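Side-chain contacts in suppressor of fused homolog (Drosophila melanogaster, PDB 6LPH), which probably binds and sequesters DNA-binding transcription factors and is present here as its N-terminal part, crystallised in complex with Fu: residues M57-G62 with K124-P129; V68-H73 with I113-Q118; L174-P179 with D228-N233; V197-D202 with N217-D222. All coordinates share one frame; numbering follows the deposited sequence.

Interaction 1: residues M57-G62 with K124-P129; sequences MYNYPG and KPQRPP
Met57 lies obliquely across the Pro128 ring, its CB 4.0 Å from Pro128 CG. Farther out the thioether takes over: Met57 SD sits 4.0 Å from Pro128 CB and 3.8 Å from Pro129 O. CG anti to the carbonyl carbon (chi1 -52°) and an extended chi2 (-169°) carry SD out to Pro128 and Pro129 O; the bend at chi3 turns only the terminal methyl. Pro129 O itself is hydrogen-bonded to Tyr74 OH, so sulfur meets an oxygen that already has a polar partner. At the other end of the contact Asn59 OD1 and Gln126 OE1 stand 4.3 Å apart and both accept from Lys110 NZ, one ammonium group tying the strand to the loop without a direct bond between their amides. Leu36 of the neighbouring strand 36-40 touches both Met57 and Pro128, while Val38 and an apolar side chain of the bound peptide, presumably from Fu, also pack on Met57. The arrangement is that of a proline-rich loop between two helices laid against strand 54-60 of the mixed sheet in the Sufu N-terminal domain, beside its peptide-binding surface.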
loop_
_atom_site.group_PDB
_atom_site.type_symbol
_atom_site.label_atom_id
_atom_site.label_comp_id
_atom_site.label_asym_id
_atom_site.label_seq_id
_atom_site.Cartn_x
_atom_site.Cartn_y
_atom_site.Cartn_z
ATOM N N MET A 57 -1.101 -6.993 6.890
ATOM C CA MET A 57 -1.423 -7.652 5.606
ATOM C C MET A 57 -2.716 -8.422 5.779
ATOM O O MET A 57 -2.824 -9.232 6.710
ATOM C CB MET A 57 -0.282 -8.605 5.226
ATOM C CG MET A 57 1.092 -7.924 5.263
ATOM S SD MET A 57 2.371 -8.988 4.513
ATOM C CE MET A 57 2.621 -10.137 5.860
ATOM N N TYR A 58 -3.709 -8.156 4.925
ATOM C CA TYR A 58 -4.980 -8.861 5.016
ATOM C C TYR A 58 -5.282 -9.573 3.706
ATOM O O TYR A 58 -4.839 -9.141 2.651
ATOM C CB TYR A 58 -6.123 -7.864 5.290
ATOM C CG TYR A 58 -6.144 -7.282 6.679
ATOM C CD1 TYR A 58 -5.498 -6.057 6.967
ATOM C CD2 TYR A 58 -6.806 -7.946 7.714
ATOM C CE1 TYR A 58 -5.512 -5.521 8.250
ATOM C CE2 TYR A 58 -6.860 -7.399 8.999
ATOM C CZ TYR A 58 -6.220 -6.199 9.264
ATOM O OH TYR A 58 -6.257 -5.690 10.545
ATOM N N ASN A 59 -6.052 -10.654 3.794
ATOM C CA ASN A 59 -6.650 -11.266 2.618
ATOM C C ASN A 59 -8.002 -10.658 2.384
ATOM O O ASN A 59 -8.803 -10.555 3.324
ATOM C CB ASN A 59 -6.853 -12.778 2.816
ATOM C CG ASN A 59 -7.421 -13.448 1.571
ATOM O OD1 ASN A 59 -6.758 -13.501 0.552
ATOM N ND2 ASN A 59 -8.648 -13.938 1.646
ATOM N N TYR A 60 -8.274 -10.263 1.145
ATOM C CA TYR A 60 -9.626 -9.837 0.783
ATOM C C TYR A 60 -10.196 -10.810 -0.263
ATOM O O TYR A 60 -9.678 -10.869 -1.377
ATOM C CB TYR A 60 -9.672 -8.381 0.263
ATOM C CG TYR A 60 -11.113 -7.932 0.143
ATOM C CD1 TYR A 60 -11.768 -7.928 -1.094
ATOM C CD2 TYR A 60 -11.852 -7.564 1.301
ATOM C CE1 TYR A 60 -13.137 -7.562 -1.180
ATOM C CE2 TYR A 60 -13.198 -7.212 1.218
ATOM C CZ TYR A 60 -13.836 -7.213 -0.017
ATOM O OH TYR A 60 -15.178 -6.856 -0.096
ATOM N N PRO A 61 -11.264 -11.570 0.089
ATOM C CA PRO A 61 -11.789 -12.576 -0.834
ATOM C C PRO A 61 -12.329 -12.021 -2.155
ATOM O O PRO A 61 -12.376 -12.756 -3.154
ATOM C CB PRO A 61 -12.939 -13.240 -0.018
ATOM C CG PRO A 61 -12.574 -13.008 1.415
ATOM C CD PRO A 61 -11.959 -11.615 1.397
ATOM N N GLY A 62 -12.763 -10.761 -2.165
ATOM C CA GLY A 62 -13.301 -10.170 -3.391
ATOM C C GLY A 62 -14.740 -9.734 -3.197
ATOM O O GLY A 62 -15.288 -9.838 -2.084
ATOM N N LYS A 124 -1.984 -25.388 5.274
ATOM C CA LYS A 124 -1.843 -24.175 6.050
ATOM C C LYS A 124 -2.233 -22.933 5.230
ATOM O O LYS A 124 -2.154 -22.947 4.002
ATOM C CB LYS A 124 -0.420 -24.076 6.613
ATOM C CG LYS A 124 -0.103 -25.140 7.657
ATOM C CD LYS A 124 0.572 -24.565 8.894
ATOM C CE LYS A 124 -0.329 -23.589 9.649
ATOM N NZ LYS A 124 -1.578 -24.191 10.197
ATOM N N PRO A 125 -2.667 -21.859 5.903
ATOM C CA PRO A 125 -3.128 -20.699 5.126
ATOM C C PRO A 125 -1.974 -20.102 4.301
ATOM O O PRO A 125 -0.908 -19.897 4.854
ATOM C CB PRO A 125 -3.569 -19.691 6.207
ATOM C CG PRO A 125 -3.581 -20.439 7.491
ATOM C CD PRO A 125 -2.613 -21.572 7.348
ATOM N N GLN A 126 -2.190 -19.839 3.008
ATOM C CA GLN A 126 -1.203 -19.171 2.141
ATOM C C GLN A 126 -0.714 -17.801 2.696
ATOM O O GLN A 126 -1.498 -16.974 3.134
ATOM C CB GLN A 126 -1.750 -19.062 0.701
ATOM C CG GLN A 126 -2.587 -17.822 0.400
ATOM C CD GLN A 126 -4.003 -18.096 -0.118
ATOM O OE1 GLN A 126 -4.751 -17.157 -0.507
ATOM N NE2 GLN A 126 -4.395 -19.381 -0.114
ATOM N N ARG A 127 0.592 -17.589 2.707
ATOM C CA ARG A 127 1.198 -16.353 3.229
ATOM C C ARG A 127 1.133 -15.233 2.162
ATOM O O ARG A 127 1.398 -15.488 1.006
ATOM C CB ARG A 127 2.644 -16.673 3.624
ATOM C CG ARG A 127 3.380 -15.612 4.437
ATOM C CD ARG A 127 4.147 -16.307 5.552
ATOM N NE ARG A 127 3.242 -17.240 6.225
ATOM C CZ ARG A 127 3.609 -18.201 7.057
ATOM N NH1 ARG A 127 4.894 -18.392 7.348
ATOM N NH2 ARG A 127 2.678 -18.979 7.594
ATOM N N PRO A 128 0.758 -13.997 2.535
ATOM C CA PRO A 128 0.811 -12.910 1.550
ATOM C C PRO A 128 2.262 -12.639 1.155
ATOM O O PRO A 128 3.155 -12.845 1.987
ATOM C CB PRO A 128 0.304 -11.683 2.331
ATOM C CG PRO A 128 -0.374 -12.238 3.558
ATOM C CD PRO A 128 0.320 -13.527 3.863
ATOM N N PRO A 129 2.504 -12.168 -0.083
ATOM C CA PRO A 129 3.850 -11.694 -0.426
ATOM C C PRO A 129 4.241 -10.540 0.484
ATOM O O PRO A 129 3.369 -9.764 0.918
ATOM C CB PRO A 129 3.698 -11.193 -1.857
ATOM C CG PRO A 129 2.432 -11.761 -2.374
ATOM C CD PRO A 129 1.547 -11.950 -1.180
#

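Interaction 2: residues V68-H73 with I113-Q118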
loop_
_atom_site.group_PDB
_atom_site.type_symbol
_atom_site.label_atom_id
_atom_site.label_comp_id
_atom_site.label_asym_id
_atom_site.label_seq_id
_atom_site.Cartn_x
_atom_site.Cartn_y
_atom_site.Cartn_z
ATOM N N VAL A 68 -14.355 -6.593 -7.637
ATOM C CA VAL A 68 -13.163 -6.689 -6.803
ATOM C C VAL A 68 -12.657 -8.133 -6.807
ATOM O O VAL A 68 -13.361 -9.036 -6.345
ATOM C CB VAL A 68 -13.427 -6.209 -5.368
ATOM C CG1 VAL A 68 -12.113 -6.159 -4.580
ATOM C CG2 VAL A 68 -14.101 -4.839 -5.391
ATOM N N PRO A 69 -11.449 -8.363 -7.359
ATOM C CA PRO A 69 -10.907 -9.710 -7.396
ATOM C C PRO A 69 -10.295 -10.035 -6.017
ATOM O O PRO A 69 -10.089 -9.125 -5.186
ATOM C CB PRO A 69 -9.784 -9.577 -8.444
ATOM C CG PRO A 69 -9.216 -8.215 -8.130
ATOM C CD PRO A 69 -10.458 -7.373 -7.846
ATOM N N PRO A 70 -10.018 -11.317 -5.762
ATOM C CA PRO A 70 -9.300 -11.644 -4.524
ATOM C C PRO A 70 -7.928 -11.010 -4.549
ATOM O O PRO A 70 -7.273 -10.975 -5.614
ATOM C CB PRO A 70 -9.159 -13.170 -4.553
ATOM C CG PRO A 70 -9.766 -13.634 -5.831
ATOM C CD PRO A 70 -10.353 -12.499 -6.589
ATOM N N HIS A 71 -7.496 -10.498 -3.396
ATOM C CA HIS A 71 -6.233 -9.788 -3.346
ATOM C C HIS A 71 -5.698 -9.694 -1.941
ATOM O O HIS A 71 -6.383 -10.049 -0.960
ATOM C CB HIS A 71 -6.373 -8.414 -3.996
ATOM C CG HIS A 71 -7.294 -7.448 -3.254
ATOM N ND1 HIS A 71 -8.636 -7.377 -3.487
ATOM C CD2 HIS A 71 -7.008 -6.450 -2.336
ATOM C CE1 HIS A 71 -9.175 -6.407 -2.725
ATOM N NE2 HIS A 71 -8.182 -5.851 -2.003
ATOM N N TRP A 72 -4.451 -9.232 -1.856
ATOM C CA TRP A 72 -3.788 -8.943 -0.605
ATOM C C TRP A 72 -3.873 -7.459 -0.330
ATOM O O TRP A 72 -3.626 -6.660 -1.235
ATOM C CB TRP A 72 -2.336 -9.323 -0.755
ATOM C CG TRP A 72 -2.098 -10.767 -1.142
ATOM C CD1 TRP A 72 -1.521 -11.259 -2.316
ATOM C CD2 TRP A 72 -2.388 -11.941 -0.342
ATOM N NE1 TRP A 72 -1.428 -12.647 -2.283
ATOM C CE2 TRP A 72 -1.938 -13.112 -1.132
ATOM C CE3 TRP A 72 -2.951 -12.150 0.898
ATOM C CZ2 TRP A 72 -2.079 -14.401 -0.665
ATOM C CZ3 TRP A 72 -3.088 -13.477 1.350
ATOM C CH2 TRP A 72 -2.652 -14.556 0.596
ATOM N N HIS A 73 -4.217 -7.060 0.901
ATOM C CA HIS A 73 -4.408 -5.617 1.247
ATOM C C HIS A 73 -3.378 -5.243 2.314
ATOM O O HIS A 73 -3.327 -5.879 3.396
ATOM C CB HIS A 73 -5.820 -5.428 1.748
ATOM C CG HIS A 73 -6.233 -3.991 2.010
ATOM N ND1 HIS A 73 -7.312 -3.696 2.779
ATOM C CD2 HIS A 73 -5.713 -2.769 1.582
ATOM C CE1 HIS A 73 -7.490 -2.355 2.842
ATOM N NE2 HIS A 73 -6.532 -1.775 2.098
ATOM N N ILE A 113 -0.946 -18.695 -10.007
ATOM C CA ILE A 113 -0.313 -19.695 -9.141
ATOM C C ILE A 113 -0.929 -19.698 -7.724
ATOM O O ILE A 113 -1.352 -20.753 -7.226
ATOM C CB ILE A 113 1.245 -19.582 -9.179
ATOM C CG1 ILE A 113 1.882 -19.561 -7.785
ATOM C CG2 ILE A 113 1.679 -18.316 -9.912
ATOM C CD1 ILE A 113 1.758 -20.840 -6.991
ATOM N N GLU A 114 -0.999 -18.518 -7.104
ATOM C CA GLU A 114 -1.612 -18.341 -5.788
ATOM C C GLU A 114 -3.076 -18.783 -5.747
ATOM O O GLU A 114 -3.530 -19.335 -4.745
ATOM C CB GLU A 114 -1.543 -16.868 -5.361
ATOM C CG GLU A 114 -0.178 -16.388 -4.873
ATOM C CD GLU A 114 -0.151 -14.891 -4.541
ATOM O OE1 GLU A 114 -0.734 -14.080 -5.296
ATOM O OE2 GLU A 114 0.473 -14.512 -3.523
ATOM N N LEU A 115 -3.811 -18.515 -6.826
ATOM C CA LEU A 115 -5.248 -18.796 -6.864
ATOM C C LEU A 115 -5.547 -20.292 -6.901
ATOM O O LEU A 115 -6.570 -20.736 -6.369
ATOM C CB LEU A 115 -5.942 -18.037 -8.009
ATOM C CG LEU A 115 -6.225 -16.556 -7.662
ATOM C CD1 LEU A 115 -6.411 -15.691 -8.904
ATOM C CD2 LEU A 115 -7.415 -16.389 -6.716
ATOM N N LYS A 116 -4.640 -21.068 -7.493
ATOM C CA LYS A 116 -4.842 -22.512 -7.588
ATOM C C LYS A 116 -4.551 -23.258 -6.273
ATOM O O LYS A 116 -4.950 -24.420 -6.110
ATOM C CB LYS A 116 -4.051 -23.110 -8.757
ATOM N N GLN A 117 -3.880 -22.584 -5.339
ATOM C CA GLN A 117 -3.534 -23.179 -4.041
ATOM C C GLN A 117 -4.658 -23.182 -2.989
ATOM O O GLN A 117 -4.997 -24.245 -2.470
ATOM C CB GLN A 117 -2.257 -22.536 -3.472
ATOM C CG GLN A 117 -1.008 -23.400 -3.572
ATOM C CD GLN A 117 -0.370 -23.391 -4.953
ATOM O OE1 GLN A 117 0.675 -22.769 -5.154
ATOM N NE2 GLN A 117 -0.988 -24.088 -5.908
ATOM N N GLN A 118 -5.241 -22.010 -2.702
ATOM C CA GLN A 118 -6.151 -21.782 -1.536
ATOM C C GLN A 118 -7.558 -22.441 -1.539
ATOM O O GLN A 118 -8.365 -22.291 -0.582
ATOM C CB GLN A 118 -6.295 -20.263 -1.271
ATOM C CG GLN A 118 -7.571 -19.584 -1.788
ATOM C CD GLN A 118 -7.354 -18.551 -2.895
ATOM O OE1 GLN A 118 -8.241 -17.733 -3.172
ATOM N NE2 GLN A 118 -6.184 -18.581 -3.530
#
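Trp72 and Glu114 meet through the indole N-H, and Pro70 meets Leu115 through carbon alone. Trp72 NE1 donates to Glu114 OE2 at 2.9 Å, bent to 145° at the hydrogen; a second, weak bond reaches Glu114 OE1 at 3.4 Å. The carboxylate arrives at the indole edge with its plane steeply inclined to the ring, and the N-H meets OE2 from above the carboxylate plane. Trp72 CG stands anti to its carbonyl carbon (chi1 -57°), which carries the indole out from strand 71-77 to the helix. Glu114 answers with an extended chain (chi2 177°). Glu114 OE1 also accepts from Thr111 N, as the third residue of a helix does in a capping box, so the acid serves both the start of helix 112-120 and the tryptophan. Lys110 makes a cation-pi contact with the same indole. A leucine in place of Trp72 would probably leave Glu114 without its indole donor and Lys110 without its aromatic partner. Pro70 CG touches Leu115 CD2 at 3.7 Å, the two side chains crossing at about a right angle. Where the loop enters strand 71-77, His71 ND1 donates almost straight to Pro69 O at 2.8 Å, with the oxygen in the imidazole plane.

Interaction 3: residues L174-P179 with D228-N233; sequences LVAQDP and DWLVTN
The backbones converge from Ala176 and Leu230, whose CA atoms are 8.2 Å apart, to Pro179 and Trp229, 6.0 Å apart, with Leu230 in the left-handed helical region. Pro179 lies over one face of the indole: its CG is 3.5 Å from the centroid of the five-membered ring, 21° off the normal, a CH-pi contact. The proline CG approaches Trp229 CG to 3.3 Å, while Pro179 CB covers Trp229 CD1 at 3.5 Å. With Trp229 CG anti to the carbonyl carbon (chi1 -74°), the indole turns one face to Pro179. With an alanine in place of Trp229, Pro179 would probably lose its aromatic platform and a gap open beside Tyr60, whose ring meets the indole. Deeper in, Leu230 reaches Ala176 with a single methyl, Leu230 CD1 to Ala176 CB 3.6 Å. Trp229 O accepts from Gln195 NE2 of strand 189-199, Arg107 of strand 97-109 touches both Pro179 and Trp229, and Leu230 packs on Leu219 of helix 201-219, so the loop lies across neighbouring strands and against that helix.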
loop_
_atom_site.group_PDB
_atom_site.type_symbol
_atom_site.label_atom_id
_atom_site.label_comp_id
_atom_site.label_asym_id
_atom_site.label_seq_id
_atom_site.Cartn_x
_atom_site.Cartn_y
_atom_site.Cartn_z
ATOM N N LEU A 174 -0.002 5.755 -8.981
ATOM C CA LEU A 174 -0.975 6.857 -8.742
ATOM C C LEU A 174 -1.493 6.672 -7.358
ATOM O O LEU A 174 -1.363 5.582 -6.812
ATOM C CB LEU A 174 -2.165 6.869 -9.733
ATOM C CG LEU A 174 -1.796 6.942 -11.217
ATOM C CD1 LEU A 174 -3.040 7.030 -12.129
ATOM C CD2 LEU A 174 -0.863 8.132 -11.420
ATOM N N VAL A 175 -2.095 7.739 -6.802
ATOM C CA VAL A 175 -2.629 7.736 -5.439
ATOM C C VAL A 175 -4.148 7.926 -5.453
ATOM O O VAL A 175 -4.666 8.890 -6.013
ATOM C CB VAL A 175 -1.977 8.822 -4.550
ATOM C CG1 VAL A 175 -2.529 8.767 -3.114
ATOM C CG2 VAL A 175 -0.460 8.656 -4.546
ATOM N N ALA A 176 -4.853 6.959 -4.865
ATOM C CA ALA A 176 -6.312 6.993 -4.783
ATOM C C ALA A 176 -6.730 6.934 -3.328
ATOM O O ALA A 176 -5.915 6.590 -2.456
ATOM C CB ALA A 176 -6.919 5.815 -5.565
ATOM N N GLN A 177 -7.987 7.296 -3.054
ATOM C CA GLN A 177 -8.512 7.113 -1.717
ATOM C C GLN A 177 -8.821 5.622 -1.577
ATOM O O GLN A 177 -9.432 5.044 -2.462
ATOM C CB GLN A 177 -9.783 7.921 -1.492
ATOM C CG GLN A 177 -10.253 7.754 -0.050
ATOM C CD GLN A 177 -11.500 8.536 0.233
ATOM O OE1 GLN A 177 -12.231 8.927 -0.676
ATOM N NE2 GLN A 177 -11.751 8.771 1.490
ATOM N N ASP A 178 -8.368 5.006 -0.493
ATOM C CA ASP A 178 -8.732 3.617 -0.195
ATOM C C ASP A 178 -10.267 3.474 -0.075
ATOM O O ASP A 178 -10.872 4.088 0.790
ATOM C CB ASP A 178 -8.005 3.118 1.083
ATOM C CG ASP A 178 -8.189 1.626 1.305
ATOM O OD1 ASP A 178 -7.163 0.916 1.280
ATOM O OD2 ASP A 178 -9.350 1.159 1.479
ATOM N N PRO A 179 -10.889 2.658 -0.947
ATOM C CA PRO A 179 -12.352 2.561 -1.021
ATOM C C PRO A 179 -13.000 2.007 0.264
ATOM O O PRO A 179 -14.131 2.366 0.585
ATOM C CB PRO A 179 -12.582 1.595 -2.207
ATOM C CG PRO A 179 -11.335 0.775 -2.277
ATOM C CD PRO A 179 -10.215 1.684 -1.836
ATOM N N ASP A 228 -13.430 -1.743 -9.425
ATOM C CA ASP A 228 -13.873 -0.638 -8.561
ATOM C C ASP A 228 -12.841 -0.198 -7.529
ATOM O O ASP A 228 -12.712 1.003 -7.233
ATOM C CB ASP A 228 -15.070 -1.119 -7.761
ATOM C CG ASP A 228 -16.248 -0.257 -7.915
ATOM O OD1 ASP A 228 -16.101 0.977 -7.705
ATOM O OD2 ASP A 228 -17.341 -0.823 -8.237
ATOM N N TRP A 229 -12.114 -1.165 -6.960
ATOM C CA TRP A 229 -11.197 -0.856 -5.859
ATOM C C TRP A 229 -9.760 -0.717 -6.243
ATOM O O TRP A 229 -8.893 -0.707 -5.360
ATOM C CB TRP A 229 -11.306 -1.905 -4.767
ATOM C CG TRP A 229 -12.556 -1.814 -3.940
ATOM C CD1 TRP A 229 -13.717 -1.074 -4.192
ATOM C CD2 TRP A 229 -12.830 -2.554 -2.711
ATOM N NE1 TRP A 229 -14.651 -1.294 -3.218
ATOM C CE2 TRP A 229 -14.186 -2.170 -2.295
ATOM C CE3 TRP A 229 -12.111 -3.470 -1.940
ATOM C CZ2 TRP A 229 -14.776 -2.690 -1.141
ATOM C CZ3 TRP A 229 -12.714 -3.980 -0.771
ATOM C CH2 TRP A 229 -14.012 -3.601 -0.393
ATOM N N LEU A 230 -9.499 -0.606 -7.550
ATOM C CA LEU A 230 -8.161 -0.281 -8.075
ATOM C C LEU A 230 -7.089 -1.246 -7.552
ATOM O O LEU A 230 -6.080 -0.846 -6.992
ATOM C CB LEU A 230 -7.809 1.192 -7.791
ATOM C CG LEU A 230 -8.661 2.217 -8.567
ATOM C CD1 LEU A 230 -8.498 3.640 -8.030
ATOM C CD2 LEU A 230 -8.386 2.160 -10.069
ATOM N N VAL A 231 -7.335 -2.536 -7.733
ATOM C CA VAL A 231 -6.375 -3.542 -7.355
ATOM C C VAL A 231 -5.247 -3.531 -8.385
ATOM O O VAL A 231 -5.493 -3.498 -9.597
ATOM C CB VAL A 231 -7.046 -4.931 -7.288
ATOM C CG1 VAL A 231 -6.006 -6.055 -7.125
ATOM C CG2 VAL A 231 -8.079 -4.948 -6.156
ATOM N N THR A 232 -4.018 -3.557 -7.899
ATOM C CA THR A 232 -2.853 -3.660 -8.800
ATOM C C THR A 232 -2.511 -5.111 -9.159
ATOM O O THR A 232 -2.299 -5.931 -8.259
ATOM C CB THR A 232 -1.623 -3.031 -8.135
ATOM O OG1 THR A 232 -1.906 -1.663 -7.842
ATOM C CG2 THR A 232 -0.367 -3.141 -9.040
ATOM N N ASN A 233 -2.459 -5.410 -10.473
ATOM C CA ASN A 233 -2.069 -6.724 -10.973
ATOM C C ASN A 233 -0.694 -6.598 -11.658
ATOM O O ASN A 233 -0.593 -6.005 -12.726
ATOM C CB ASN A 233 -3.125 -7.275 -11.963
ATOM C CG ASN A 233 -2.620 -8.479 -12.741
ATOM O OD1 ASN A 233 -1.695 -9.174 -12.315
ATOM N ND2 ASN A 233 -3.216 -8.716 -13.924
#

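Interaction 4: residues V197-D202 with N217-D222; sequences VGVFDD and NFLRQD
No flat group joins Leu219 to Val197 and Val199; the planar groups flank Leu219 on the same helix end. The motif is a beta-alpha connection: strand 189-199 runs into helix 201-219, and the last turn of the helix comes back to pack on the strand that leads into it. At that helix end the Arg220 guanidinium has Asn217 in its plane at the edge, with a weak bond from Arg220 NH1 to Asn217 OD1 at 2.8 Å, strongly bent. The Phe218 ring meets that of Trp210, their planes about 20° apart, and touches Val240 and Phe241. Phe200 is the N-cap, and its backbone N bonds to Glu203 OE2. At the far end a type I turn from Leu219 to Asp222 leads the chain away. Val197 and Val199 both aim at the helix, whereas Gly198 between them bonds through its N to Thr232 OG1. All three touching residues are buried, and the meeting is purely apolar. Leu219 crosses Val199 at about a right angle and presents one methyl to both valines. Leu219 CD1 lies 4.4 Å from Val197 CG1; with Val199 CG1 anti to the carbonyl carbon (chi1 -64°), Leu219 CD1 approaches that methyl to 3.9 Å.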
loop_
_atom_site.group_PDB
_atom_site.type_symbol
_atom_site.label_atom_id
_atom_site.label_comp_id
_atom_site.label_asym_id
_atom_site.label_seq_id
_atom_site.Cartn_x
_atom_site.Cartn_y
_atom_site.Cartn_z
ATOM N N VAL A 197 -1.519 2.806 -6.370
ATOM C CA VAL A 197 -1.980 1.985 -7.526
ATOM C C VAL A 197 -0.865 1.924 -8.560
ATOM O O VAL A 197 -0.435 2.958 -9.042
ATOM C CB VAL A 197 -3.258 2.578 -8.184
ATOM C CG1 VAL A 197 -3.767 1.724 -9.363
ATOM C CG2 VAL A 197 -4.353 2.742 -7.161
ATOM N N GLY A 198 -0.415 0.718 -8.917
ATOM C CA GLY A 198 0.644 0.595 -9.919
ATOM C C GLY A 198 0.061 0.877 -11.295
ATOM O O GLY A 198 -1.053 0.448 -11.602
ATOM N N VAL A 199 0.808 1.605 -12.121
ATOM C CA VAL A 199 0.355 2.009 -13.452
ATOM C C VAL A 199 1.466 1.888 -14.523
ATOM O O VAL A 199 2.686 1.867 -14.214
ATOM C CB VAL A 199 -0.240 3.453 -13.485
ATOM C CG1 VAL A 199 -1.512 3.548 -12.637
ATOM C CG2 VAL A 199 0.783 4.503 -13.038
ATOM N N PHE A 200 1.024 1.872 -15.777
ATOM C CA PHE A 200 1.902 1.834 -16.961
ATOM C C PHE A 200 2.498 3.215 -17.162
ATOM O O PHE A 200 2.019 4.238 -16.585
ATOM C CB PHE A 200 1.085 1.468 -18.225
ATOM C CG PHE A 200 0.853 -0.006 -18.415
ATOM C CD1 PHE A 200 1.330 -0.650 -19.558
ATOM C CD2 PHE A 200 0.119 -0.758 -17.472
ATOM C CE1 PHE A 200 1.112 -2.016 -19.742
ATOM C CE2 PHE A 200 -0.094 -2.126 -17.655
ATOM C CZ PHE A 200 0.416 -2.757 -18.789
ATOM N N ASP A 201 3.538 3.243 -17.973
ATOM C CA ASP A 201 4.184 4.492 -18.350
ATOM C C ASP A 201 3.195 5.463 -18.963
ATOM O O ASP A 201 3.234 6.637 -18.611
ATOM C CB ASP A 201 5.320 4.268 -19.361
ATOM C CG ASP A 201 6.583 3.673 -18.730
ATOM O OD1 ASP A 201 6.579 3.251 -17.558
ATOM O OD2 ASP A 201 7.606 3.604 -19.444
ATOM N N ASP A 202 2.337 4.997 -19.887
ATOM C CA ASP A 202 1.398 5.925 -20.545
ATOM C C ASP A 202 0.326 6.434 -19.572
ATOM O O ASP A 202 -0.084 7.597 -19.641
ATOM C CB ASP A 202 0.791 5.365 -21.858
ATOM C CG ASP A 202 -0.009 4.064 -21.666
ATOM O OD1 ASP A 202 0.084 3.431 -20.596
ATOM O OD2 ASP A 202 -0.721 3.656 -22.611
ATOM N N ASN A 217 -10.210 7.014 -12.683
ATOM C CA ASN A 217 -11.591 6.759 -13.049
ATOM C C ASN A 217 -11.683 5.810 -14.223
ATOM O O ASN A 217 -12.567 4.927 -14.229
ATOM C CB ASN A 217 -12.328 8.051 -13.388
ATOM C CG ASN A 217 -12.848 8.774 -12.159
ATOM O OD1 ASN A 217 -13.028 8.171 -11.095
ATOM N ND2 ASN A 217 -13.098 10.082 -12.297
ATOM N N PHE A 218 -10.772 5.973 -15.195
ATOM C CA PHE A 218 -10.685 5.048 -16.342
ATOM C C PHE A 218 -10.372 3.629 -15.878
ATOM O O PHE A 218 -11.026 2.675 -16.309
ATOM C CB PHE A 218 -9.589 5.467 -17.339
ATOM C CG PHE A 218 -9.899 6.707 -18.135
ATOM C CD1 PHE A 218 -11.223 7.124 -18.367
ATOM C CD2 PHE A 218 -8.843 7.454 -18.692
ATOM C CE1 PHE A 218 -11.487 8.268 -19.124
ATOM C CE2 PHE A 218 -9.102 8.592 -19.459
ATOM C CZ PHE A 218 -10.423 9.004 -19.658
ATOM N N LEU A 219 -9.360 3.498 -15.010
ATOM C CA LEU A 219 -8.926 2.198 -14.464
ATOM C C LEU A 219 -10.021 1.436 -13.714
ATOM O O LEU A 219 -10.086 0.204 -13.777
ATOM C CB LEU A 219 -7.697 2.381 -13.560
ATOM C CG LEU A 219 -6.409 2.917 -14.220
ATOM C CD1 LEU A 219 -5.386 3.314 -13.160
ATOM C CD2 LEU A 219 -5.807 1.878 -15.156
ATOM N N ARG A 220 -10.889 2.178 -13.031
ATOM C CA ARG A 220 -11.950 1.592 -12.211
ATOM C C ARG A 220 -13.046 0.915 -13.007
ATOM O O ARG A 220 -13.847 0.166 -12.429
ATOM C CB ARG A 220 -12.641 2.664 -11.358
ATOM C CG ARG A 220 -11.930 3.088 -10.102
ATOM C CD ARG A 220 -12.746 4.182 -9.388
ATOM N NE ARG A 220 -12.021 4.730 -8.224
ATOM C CZ ARG A 220 -11.508 5.966 -8.124
ATOM N NH1 ARG A 220 -11.606 6.848 -9.118
ATOM N NH2 ARG A 220 -10.862 6.334 -7.021
ATOM N N GLN A 221 -13.087 1.192 -14.309
ATOM C CA GLN A 221 -14.220 0.854 -15.182
ATOM C C GLN A 221 -14.264 -0.614 -15.574
ATOM O O GLN A 221 -15.302 -1.116 -15.967
ATOM C CB GLN A 221 -14.092 1.652 -16.479
ATOM C CG GLN A 221 -15.310 2.437 -16.865
ATOM C CD GLN A 221 -15.354 3.770 -16.162
ATOM O OE1 GLN A 221 -15.094 4.811 -16.771
ATOM N NE2 GLN A 221 -15.669 3.752 -14.873
ATOM N N ASP A 222 -13.121 -1.287 -15.529
ATOM C CA ASP A 222 -13.070 -2.683 -15.908
ATOM C C ASP A 222 -12.238 -3.466 -14.918
ATOM O O ASP A 222 -11.272 -2.940 -14.375
ATOM C CB ASP A 222 -12.480 -2.829 -17.314
ATOM C CG ASP A 222 -12.786 -4.192 -17.924
ATOM O OD1 ASP A 222 -13.777 -4.304 -18.686
ATOM O OD2 ASP A 222 -12.066 -5.165 -17.608
#

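All four contacts reach one mixed sheet of the Sufu N-terminal domain. Interactions 1 and 2 form one pair, centres 7 Å apart, on the neighbouring strands 54-60 and 71-77; interactions 3 and 4 form another, centres 9 Å apart, on the adjacent strands 172-186 and 189-199. In each pair one contact is enclosed in sequence by the other: 2 within 1, and 4 within 3. The first pair closes before the second opens. Interactions 1 and 4 are about 23 Å apart, centre to centre, and do not touch, but His73 NE2 to Asp178 OD1 (2.9 Å) links interactions 2 and 3. Three of the contacts bring loops or a helix from 40 or more residues away onto the sheet, and interaction 4 folds a helix back on the strand before it.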